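Local coordinates for TRAP dicarboxylate transporter-DctP subunit (Rhodobacter sphaeroides, PDB 4PE3), which probably binds an organic acid in the periplasm and hands it to a TRAP-type membrane transporter, at residues Asn111-Trp116 with Gly236-Pro241; Ala120-Phe125 with Val149-Leu154; His32-Ser37 with Gly72-Tyr77. All blocks are in the same frame, centred on the assembly; numbering follows the deposited sequence.

Contact 1: residues Asn111-Trp116 with Gly236-Pro241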
loop_
_atom_site.group_PDB
_atom_site.type_symbol
_atom_site.label_atom_id
_atom_site.label_comp_id
_atom_site.label_asym_id
_atom_site.label_seq_id
_atom_site.Cartn_x
_atom_site.Cartn_y
_atom_site.Cartn_z
ATOM N N ASN A 111 -2.182 2.327 5.255
ATOM C CA ASN A 111 -3.121 1.349 4.693
ATOM C C ASN A 111 -4.465 1.470 5.380
ATOM O O ASN A 111 -4.774 0.705 6.305
ATOM C CB ASN A 111 -2.559 -0.065 4.826
ATOM C CG ASN A 111 -3.177 -1.043 3.842
ATOM O OD1 ASN A 111 -4.071 -0.724 3.082
ATOM N ND2 ASN A 111 -2.667 -2.276 3.856
ATOM N N PRO A 112 -5.237 2.475 4.979
ATOM C CA PRO A 112 -6.561 2.652 5.574
ATOM C C PRO A 112 -7.494 1.621 4.962
ATOM O O PRO A 112 -8.029 1.805 3.869
ATOM C CB PRO A 112 -6.940 4.069 5.175
ATOM C CG PRO A 112 -6.178 4.313 3.900
ATOM C CD PRO A 112 -4.913 3.526 4.002
ATOM N N VAL A 113 -7.558 0.492 5.646
ATOM C CA VAL A 113 -8.172 -0.718 5.123
ATOM C C VAL A 113 -9.552 -0.409 4.577
ATOM O O VAL A 113 -10.390 0.166 5.267
ATOM C CB VAL A 113 -8.239 -1.771 6.242
ATOM C CG1 VAL A 113 -9.025 -2.985 5.793
ATOM C CG2 VAL A 113 -6.840 -2.172 6.694
ATOM N N GLY A 114 -9.767 -0.745 3.317
ATOM C CA GLY A 114 -11.059 -0.606 2.676
ATOM C C GLY A 114 -11.284 0.681 1.891
ATOM O O GLY A 114 -12.271 0.841 1.181
ATOM N N ALA A 115 -10.367 1.629 2.010
ATOM C CA ALA A 115 -10.556 2.908 1.348
ATOM C C ALA A 115 -10.481 2.859 -0.175
ATOM O O ALA A 115 -11.118 3.660 -0.851
ATOM C CB ALA A 115 -9.536 3.903 1.856
ATOM N N TRP A 116 -9.670 1.949 -0.713
ATOM C CA TRP A 116 -9.259 2.045 -2.112
ATOM C C TRP A 116 -9.694 0.844 -2.963
ATOM O O TRP A 116 -9.697 -0.292 -2.497
ATOM C CB TRP A 116 -7.730 2.184 -2.226
ATOM C CG TRP A 116 -7.131 3.212 -1.310
ATOM C CD1 TRP A 116 -6.142 3.008 -0.400
ATOM C CD2 TRP A 116 -7.496 4.589 -1.211
ATOM N NE1 TRP A 116 -5.874 4.164 0.267
ATOM C CE2 TRP A 116 -6.664 5.161 -0.231
ATOM C CE3 TRP A 116 -8.421 5.398 -1.867
ATOM C CZ2 TRP A 116 -6.754 6.489 0.133
ATOM C CZ3 TRP A 116 -8.493 6.746 -1.509
ATOM C CH2 TRP A 116 -7.661 7.271 -0.522
ATOM N N GLY A 236 -9.173 -6.106 -5.613
ATOM C CA GLY A 236 -9.466 -6.250 -4.205
ATOM C C GLY A 236 -10.112 -5.014 -3.596
ATOM O O GLY A 236 -10.255 -3.970 -4.241
ATOM N N PHE A 237 -10.468 -5.134 -2.325
ATOM C CA PHE A 237 -11.264 -4.105 -1.663
ATOM C C PHE A 237 -10.729 -3.721 -0.294
ATOM O O PHE A 237 -11.417 -3.006 0.438
ATOM C CB PHE A 237 -12.733 -4.556 -1.525
ATOM C CG PHE A 237 -12.894 -5.866 -0.825
ATOM C CD1 PHE A 237 -12.905 -5.924 0.545
ATOM C CD2 PHE A 237 -13.003 -7.051 -1.546
ATOM C CE1 PHE A 237 -13.030 -7.119 1.205
ATOM C CE2 PHE A 237 -13.098 -8.258 -0.894
ATOM C CZ PHE A 237 -13.102 -8.299 0.483
ATOM N N HIS A 238 -9.519 -4.142 0.081
ATOM C CA HIS A 238 -9.129 -3.904 1.457
ATOM C C HIS A 238 -7.693 -3.530 1.781
ATOM O O HIS A 238 -7.477 -2.907 2.815
ATOM C CB HIS A 238 -9.572 -5.053 2.350
ATOM C CG HIS A 238 -8.559 -6.133 2.469
ATOM N ND1 HIS A 238 -8.371 -7.097 1.503
ATOM C CD2 HIS A 238 -7.646 -6.382 3.436
ATOM C CE1 HIS A 238 -7.376 -7.886 1.867
ATOM N NE2 HIS A 238 -6.930 -7.483 3.043
ATOM N N SER A 239 -6.699 -3.875 0.960
ATOM C CA SER A 239 -5.311 -3.651 1.334
ATOM C C SER A 239 -4.498 -3.066 0.181
ATOM O O SER A 239 -4.351 -3.702 -0.868
ATOM C CB SER A 239 -4.664 -4.940 1.801
ATOM O OG SER A 239 -3.318 -4.634 2.169
ATOM N N LEU A 240 -3.975 -1.860 0.364
ATOM C CA LEU A 240 -3.214 -1.174 -0.656
ATOM C C LEU A 240 -2.111 -0.397 0.071
ATOM O O LEU A 240 -2.305 0.770 0.432
ATOM C CB LEU A 240 -4.127 -0.245 -1.465
ATOM C CG LEU A 240 -3.630 0.201 -2.843
ATOM C CD1 LEU A 240 -4.776 0.815 -3.670
ATOM C CD2 LEU A 240 -2.499 1.183 -2.697
ATOM N N PRO A 241 -0.967 -1.039 0.334
ATOM C CA PRO A 241 0.055 -0.396 1.165
ATOM C C PRO A 241 0.735 0.811 0.514
ATOM O O PRO A 241 1.014 0.827 -0.678
ATOM C CB PRO A 241 1.076 -1.508 1.405
ATOM C CG PRO A 241 0.351 -2.783 1.111
ATOM C CD PRO A 241 -0.678 -2.461 0.086
HETATM O O HOH W 1 -13.718 -1.015 -0.444
#
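Asn111 grips two neighbouring residues of 236-241 through its side-chain amide. Leu240 N donates to Asn111 OD1 at 2.9 Å, nearly straight (168°) but tilted from the carbonyl plane. Asn111 ND2 donates an N-H to Ser239 OG at 3.0 Å, and here the hydroxyl lies in the amide plane. These two bonds fix the rotation of the amide. With chi1 at -158°, CG swings away from the backbone N, which brings the amide up to segment 236-241. Next to this, Leu240 CD1 packs on Trp116 CB at 3.6 Å, and the two side chains meet at about a right angle. Gly114 N reaches His238 O at 3.2 Å from above the carbonyl plane, a more bent bond (140° at the hydrogen). Gly114 CA also points a C-H at Phe237 O, 3.3 Å away. The looser side lies beyond Gly114. There a water, 2.9 Å from Gly114 O and 3.2 Å from Phe237 O, links the two carbonyl oxygens. His238 turns its NE2 to Asp213, a zinc ligand. Pro112-Ala115 form a type II beta turn with glycine at its third position, docked against a segment that returns from the four-stranded sheet to the five-stranded one.

Contact 2: residues Ala120-Phe125 with Val149-Leu154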
loop_
_atom_site.group_PDB
_atom_site.type_symbol
_atom_site.label_atom_id
_atom_site.label_comp_id
_atom_site.label_asym_id
_atom_site.label_seq_id
_atom_site.Cartn_x
_atom_site.Cartn_y
_atom_site.Cartn_z
ATOM N N ALA A 120 -4.874 4.397 -8.385
ATOM C CA ALA A 120 -5.080 5.787 -8.798
ATOM C C ALA A 120 -5.822 6.592 -7.731
ATOM O O ALA A 120 -5.594 7.793 -7.578
ATOM C CB ALA A 120 -5.813 5.849 -10.122
ATOM N N GLN A 121 -6.725 5.939 -7.007
ATOM C CA GLN A 121 -7.480 6.638 -5.969
ATOM C C GLN A 121 -6.568 7.094 -4.837
ATOM O O GLN A 121 -6.615 8.252 -4.414
ATOM C CB GLN A 121 -8.595 5.764 -5.412
ATOM C CG GLN A 121 -9.682 5.416 -6.418
ATOM C CD GLN A 121 -10.725 4.484 -5.843
ATOM O OE1 GLN A 121 -10.508 3.794 -4.848
ATOM N NE2 GLN A 121 -11.886 4.475 -6.464
HETATM N N MSE A 122 -5.730 6.191 -4.351
HETATM C CA MSE A 122 -4.792 6.536 -3.279
HETATM C C MSE A 122 -3.781 7.603 -3.719
HETATM O O MSE A 122 -3.462 8.541 -2.975
HETATM C CB MSE A 122 -4.100 5.269 -2.786
HETATM C CG MSE A 122 -3.182 5.494 -1.589
HETATM SE SE MSE A 122 -1.396 6.016 -2.079
HETATM C CE MSE A 122 -0.671 4.317 -2.577
ATOM N N ILE A 123 -3.292 7.460 -4.942
ATOM C CA ILE A 123 -2.331 8.413 -5.486
ATOM C C ILE A 123 -2.966 9.806 -5.605
ATOM O O ILE A 123 -2.334 10.814 -5.297
ATOM C CB ILE A 123 -1.782 7.918 -6.837
ATOM C CG1 ILE A 123 -0.739 6.813 -6.606
ATOM C CG2 ILE A 123 -1.164 9.039 -7.625
ATOM C CD1 ILE A 123 -0.628 5.809 -7.724
ATOM N N ASP A 124 -4.220 9.867 -6.032
ATOM C CA ASP A 124 -4.924 11.145 -6.108
ATOM C C ASP A 124 -5.170 11.740 -4.725
ATOM O O ASP A 124 -5.009 12.954 -4.531
ATOM C CB ASP A 124 -6.228 11.007 -6.893
ATOM C CG ASP A 124 -6.872 12.345 -7.153
ATOM O OD1 ASP A 124 -6.327 13.078 -7.998
ATOM O OD2 ASP A 124 -7.893 12.664 -6.509
ATOM N N PHE A 125 -5.533 10.899 -3.760
ATOM C CA PHE A 125 -5.631 11.356 -2.378
ATOM C C PHE A 125 -4.322 12.000 -1.895
ATOM O O PHE A 125 -4.313 13.090 -1.290
ATOM C CB PHE A 125 -6.023 10.209 -1.464
ATOM C CG PHE A 125 -5.869 10.509 -0.008
ATOM C CD1 PHE A 125 -6.676 11.434 0.617
ATOM C CD2 PHE A 125 -4.920 9.847 0.746
ATOM C CE1 PHE A 125 -6.540 11.698 1.951
ATOM C CE2 PHE A 125 -4.772 10.117 2.093
ATOM C CZ PHE A 125 -5.569 11.045 2.694
ATOM N N VAL A 149 4.646 9.131 -3.466
ATOM C CA VAL A 149 4.107 7.860 -3.040
ATOM C C VAL A 149 4.256 6.805 -4.133
ATOM O O VAL A 149 4.305 7.111 -5.333
ATOM C CB VAL A 149 2.604 8.028 -2.616
ATOM C CG1 VAL A 149 1.701 8.182 -3.832
ATOM C CG2 VAL A 149 2.176 6.877 -1.773
ATOM N N SER A 150 4.341 5.550 -3.704
ATOM C CA SER A 150 4.251 4.420 -4.606
ATOM C C SER A 150 3.526 3.317 -3.872
ATOM O O SER A 150 3.075 3.509 -2.762
ATOM C CB SER A 150 5.655 3.994 -5.001
ATOM O OG SER A 150 6.469 3.781 -3.857
ATOM N N THR A 151 3.391 2.155 -4.504
ATOM C CA THR A 151 2.787 1.013 -3.838
ATOM C C THR A 151 3.268 -0.320 -4.429
ATOM O O THR A 151 3.522 -0.413 -5.616
ATOM C CB THR A 151 1.242 1.110 -3.934
ATOM O OG1 THR A 151 0.630 -0.010 -3.279
ATOM C CG2 THR A 151 0.817 1.128 -5.374
ATOM N N PRO A 152 3.347 -1.357 -3.595
ATOM C CA PRO A 152 3.551 -2.703 -4.147
ATOM C C PRO A 152 2.246 -3.324 -4.673
ATOM O O PRO A 152 2.254 -4.478 -5.126
ATOM C CB PRO A 152 4.050 -3.496 -2.945
ATOM C CG PRO A 152 3.399 -2.806 -1.777
ATOM C CD PRO A 152 3.403 -1.351 -2.124
ATOM N N GLY A 153 1.138 -2.591 -4.588
ATOM C CA GLY A 153 -0.082 -2.998 -5.272
ATOM C C GLY A 153 -1.313 -3.156 -4.402
ATOM O O GLY A 153 -1.220 -3.449 -3.210
ATOM N N LEU A 154 -2.467 -2.931 -5.012
ATOM C CA LEU A 154 -3.740 -3.289 -4.388
ATOM C C LEU A 154 -3.829 -4.808 -4.384
ATOM O O LEU A 154 -3.685 -5.445 -5.446
ATOM C CB LEU A 154 -4.885 -2.689 -5.178
ATOM C CG LEU A 154 -6.288 -3.102 -4.764
ATOM C CD1 LEU A 154 -6.587 -2.738 -3.317
ATOM C CD2 LEU A 154 -7.298 -2.494 -5.735
#
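Helix 119-128 packs against the end of strand 144-150, an outermost strand of the five-stranded sheet, and Met122 and Val149 make the main contact. Met122 is present as selenomethionine. Its SE lies 3.7 Å from Val149 CG2, and the two side chains cross obliquely. The Met122 chain leaves the helix with CG anti to the backbone N (chi1 -175°), then bends at the next two torsions. The bends carry the methyl CE past the valine, along the second segment. Met122 CE ends 3.8 Å from Ser150 O, a backbone carbonyl, and Met122 CE is 4.0 Å from Thr151 CB. The contact is made by apolar side chains, with a selenium-bearing arm laid over the residues where the strand gives way to a loop. Beside it, in the conformer given for Ile123, CG1 meets Val149 CG1 at 3.9 Å. A second conformer is also deposited, so this detail is less certain. Val149 CG2 faces mainly Met122, and CG1 meets Ile123. Beyond the strand the chain leaves the five-stranded sheet for strand 157-159 of the other one, as in the two-domain fold of periplasmic binding proteins. An ST turn shapes the start of that crossing: Gly153 N donates to Thr151 OG1 at 2.9 Å, with an angle of 162°. The same hydroxyl oxygen is hydrogen-bonded to Pro241 O on the returning crossing. Trp116 and Leu240 touch Met122 from the loops nearby, while Ile123 also rests on Gln271 and Ile275 of the long helix 257-291.

Contact 3: residues His32-Ser37 with Gly72-Tyr77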
loop_
_atom_site.group_PDB
_atom_site.type_symbol
_atom_site.label_atom_id
_atom_site.label_comp_id
_atom_site.label_asym_id
_atom_site.label_seq_id
_atom_site.Cartn_x
_atom_site.Cartn_y
_atom_site.Cartn_z
ATOM N N HIS A 32 25.011 13.407 -4.748
ATOM C CA HIS A 32 24.942 11.959 -4.728
ATOM C C HIS A 32 24.203 11.538 -3.458
ATOM O O HIS A 32 24.691 11.763 -2.347
ATOM C CB HIS A 32 26.355 11.381 -4.775
ATOM C CG HIS A 32 27.176 11.913 -5.908
ATOM N ND1 HIS A 32 27.132 11.380 -7.178
ATOM C CD2 HIS A 32 28.056 12.941 -5.963
ATOM C CE1 HIS A 32 27.953 12.055 -7.965
ATOM N NE2 HIS A 32 28.528 13.005 -7.252
ATOM N N PHE A 33 23.012 10.968 -3.613
ATOM C CA PHE A 33 22.174 10.635 -2.466
ATOM C C PHE A 33 21.936 9.130 -2.364
ATOM O O PHE A 33 21.423 8.514 -3.295
ATOM C CB PHE A 33 20.793 11.278 -2.588
ATOM C CG PHE A 33 20.810 12.788 -2.663
ATOM C CD1 PHE A 33 21.592 13.559 -1.811
ATOM C CD2 PHE A 33 20.008 13.429 -3.589
ATOM C CE1 PHE A 33 21.560 14.941 -1.895
ATOM C CE2 PHE A 33 19.992 14.813 -3.676
ATOM C CZ PHE A 33 20.763 15.552 -2.837
ATOM N N ARG A 34 22.216 8.575 -1.200
ATOM C CA ARG A 34 22.035 7.142 -0.945
ATOM C C ARG A 34 20.666 6.885 -0.307
ATOM O O ARG A 34 20.354 7.461 0.754
ATOM C CB ARG A 34 23.151 6.657 -0.027
ATOM C CG ARG A 34 24.489 7.333 -0.306
ATOM C CD ARG A 34 25.415 7.215 0.880
ATOM N NE ARG A 34 26.003 5.883 0.961
ATOM C CZ ARG A 34 26.130 5.166 2.075
ATOM N NH1 ARG A 34 25.705 5.632 3.245
ATOM N NH2 ARG A 34 26.700 3.970 2.013
ATOM N N PHE A 35 19.862 6.065 -0.966
ATOM C CA PHE A 35 18.536 5.699 -0.496
ATOM C C PHE A 35 18.476 4.235 -0.136
ATOM O O PHE A 35 18.955 3.405 -0.901
ATOM C CB PHE A 35 17.521 5.930 -1.603
ATOM C CG PHE A 35 17.004 7.318 -1.681
ATOM C CD1 PHE A 35 17.847 8.383 -1.938
ATOM C CD2 PHE A 35 15.645 7.561 -1.523
ATOM C CE1 PHE A 35 17.344 9.660 -2.023
ATOM C CE2 PHE A 35 15.151 8.848 -1.607
ATOM C CZ PHE A 35 16.006 9.891 -1.848
ATOM N N GLN A 36 17.924 3.890 1.011
ATOM C CA GLN A 36 17.726 2.512 1.375
ATOM C C GLN A 36 16.286 2.071 1.146
ATOM O O GLN A 36 15.337 2.773 1.526
ATOM C CB GLN A 36 18.107 2.270 2.816
ATOM C CG GLN A 36 18.182 0.793 3.101
ATOM C CD GLN A 36 18.688 0.474 4.469
ATOM O OE1 GLN A 36 19.891 0.571 4.740
ATOM N NE2 GLN A 36 17.776 0.098 5.361
ATOM N N SER A 37 16.113 0.925 0.501
ATOM C CA SER A 37 14.815 0.334 0.205
ATOM C C SER A 37 14.365 -0.511 1.377
ATOM O O SER A 37 15.174 -0.943 2.184
ATOM C CB SER A 37 14.980 -0.549 -1.029
ATOM O OG SER A 37 13.728 -1.135 -1.384
ATOM N N GLY A 72 18.318 -3.059 4.896
ATOM C CA GLY A 72 19.269 -3.480 5.900
ATOM C C GLY A 72 20.727 -3.238 5.561
ATOM O O GLY A 72 21.598 -3.652 6.324
ATOM N N THR A 73 21.004 -2.592 4.429
ATOM C CA THR A 73 22.396 -2.375 4.022
ATOM C C THR A 73 23.145 -1.543 5.027
ATOM O O THR A 73 24.239 -1.905 5.445
ATOM C CB THR A 73 22.503 -1.615 2.702
ATOM O OG1 THR A 73 22.015 -2.438 1.654
ATOM C CG2 THR A 73 23.950 -1.253 2.408
ATOM N N ILE A 74 22.552 -0.410 5.386
ATOM C CA ILE A 74 23.210 0.549 6.248
ATOM C C ILE A 74 22.587 0.518 7.633
ATOM O O ILE A 74 23.309 0.580 8.627
ATOM C CB ILE A 74 23.146 1.970 5.661
ATOM C CG1 ILE A 74 23.725 1.991 4.250
ATOM C CG2 ILE A 74 23.915 2.943 6.549
ATOM C CD1 ILE A 74 25.236 1.693 4.215
ATOM N N VAL A 75 21.259 0.416 7.709
ATOM C CA VAL A 75 20.593 0.369 9.002
ATOM C C VAL A 75 19.341 -0.490 8.971
ATOM O O VAL A 75 18.855 -0.858 7.909
ATOM C CB VAL A 75 20.169 1.768 9.473
ATOM C CG1 VAL A 75 21.387 2.558 9.926
ATOM C CG2 VAL A 75 19.392 2.488 8.372
ATOM N N ASP A 76 18.830 -0.795 10.156
ATOM C CA ASP A 76 17.591 -1.543 10.312
ATOM C C ASP A 76 16.449 -0.834 9.582
ATOM O O ASP A 76 16.393 0.397 9.562
ATOM C CB ASP A 76 17.286 -1.646 11.808
ATOM C CG ASP A 76 16.074 -2.488 12.098
ATOM O OD1 ASP A 76 14.960 -1.925 12.185
ATOM O OD2 ASP A 76 16.241 -3.714 12.249
ATOM N N TYR A 77 15.531 -1.597 8.989
ATOM C CA TYR A 77 14.416 -1.019 8.226
ATOM C C TYR A 77 13.490 -0.056 9.006
ATOM O O TYR A 77 12.839 0.797 8.401
ATOM C CB TYR A 77 13.587 -2.132 7.565
ATOM C CG TYR A 77 12.713 -2.923 8.517
ATOM C CD1 TYR A 77 13.251 -3.900 9.349
ATOM C CD2 TYR A 77 11.353 -2.691 8.584
ATOM C CE1 TYR A 77 12.452 -4.614 10.216
ATOM C CE2 TYR A 77 10.546 -3.402 9.441
ATOM C CZ TYR A 77 11.098 -4.362 10.257
ATOM O OH TYR A 77 10.292 -5.073 11.120
#
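The flat amide of Gln36 is held at both its oxygen and its nitrogen by the backbone of 72-77. Val75 N approaches Gln36 OE1 in the carbonyl plane, on a lone pair, at 3.3 Å. Ile74 N donates to the same Gln36 OE1 at a shorter 2.9 Å, tilted 23° from that plane. On the nitrogen side Gln36 NE2 donates an N-H to Val75 O at 2.9 Å, and this acceptor lies close to the amide plane. Three bonds, two of them on one oxygen, fix the amide against rotation. The guanidinium of Arg34 is the second flat group. Ile74 CD1 stands 3.5 Å from Arg34 NH2, approaching obliquely, and the two side chains cross at about a right angle. This part lies nearer the surface than the buried Gln36. The reach of Gln36 comes from its shape: a chi1 of -168° points CG away from the backbone N and the chain runs on extended, which stands the amide well clear of the strand. Strand 32-37 lies within the five-stranded sheet, between the parallel strands 65-69 and 91-95. Helix 44-59 links it to strand 65-69 in a beta-alpha-beta crossover. Loop 72-77 follows strand 65-69 and leads into helix 80-86, whose Thr80 also touches Gln36. The glutamine thus ties a strand to the backbone of the loop beyond its neighbour. Val75 CG2 comes within 4.1 Å of Gln36 OE1. Ile74 also touches Met69 of strand 65-69, Leu88 and Ile89.

From the N terminus, contact 3 comes first. It joins strand 32-37 to loop 72-77, closing a loop that holds helix 44-59 and strand 65-69, and it is complete before the others begin. Contact 1 opens at 111-116. Contact 2 opens soon after, at 120-125, and closes at 149-154. Contact 1 closes last, at 236-241, so contact 2 lies wholly within its span. These two touch, while contact 3 stands about 27 Å from contact 1 between centres. Contacts 2 and 3 both reach the five-stranded sheet. Segments 149-154 and 236-241 belong to chain links that run from one sheet to the other and back, consistent with a hinge region.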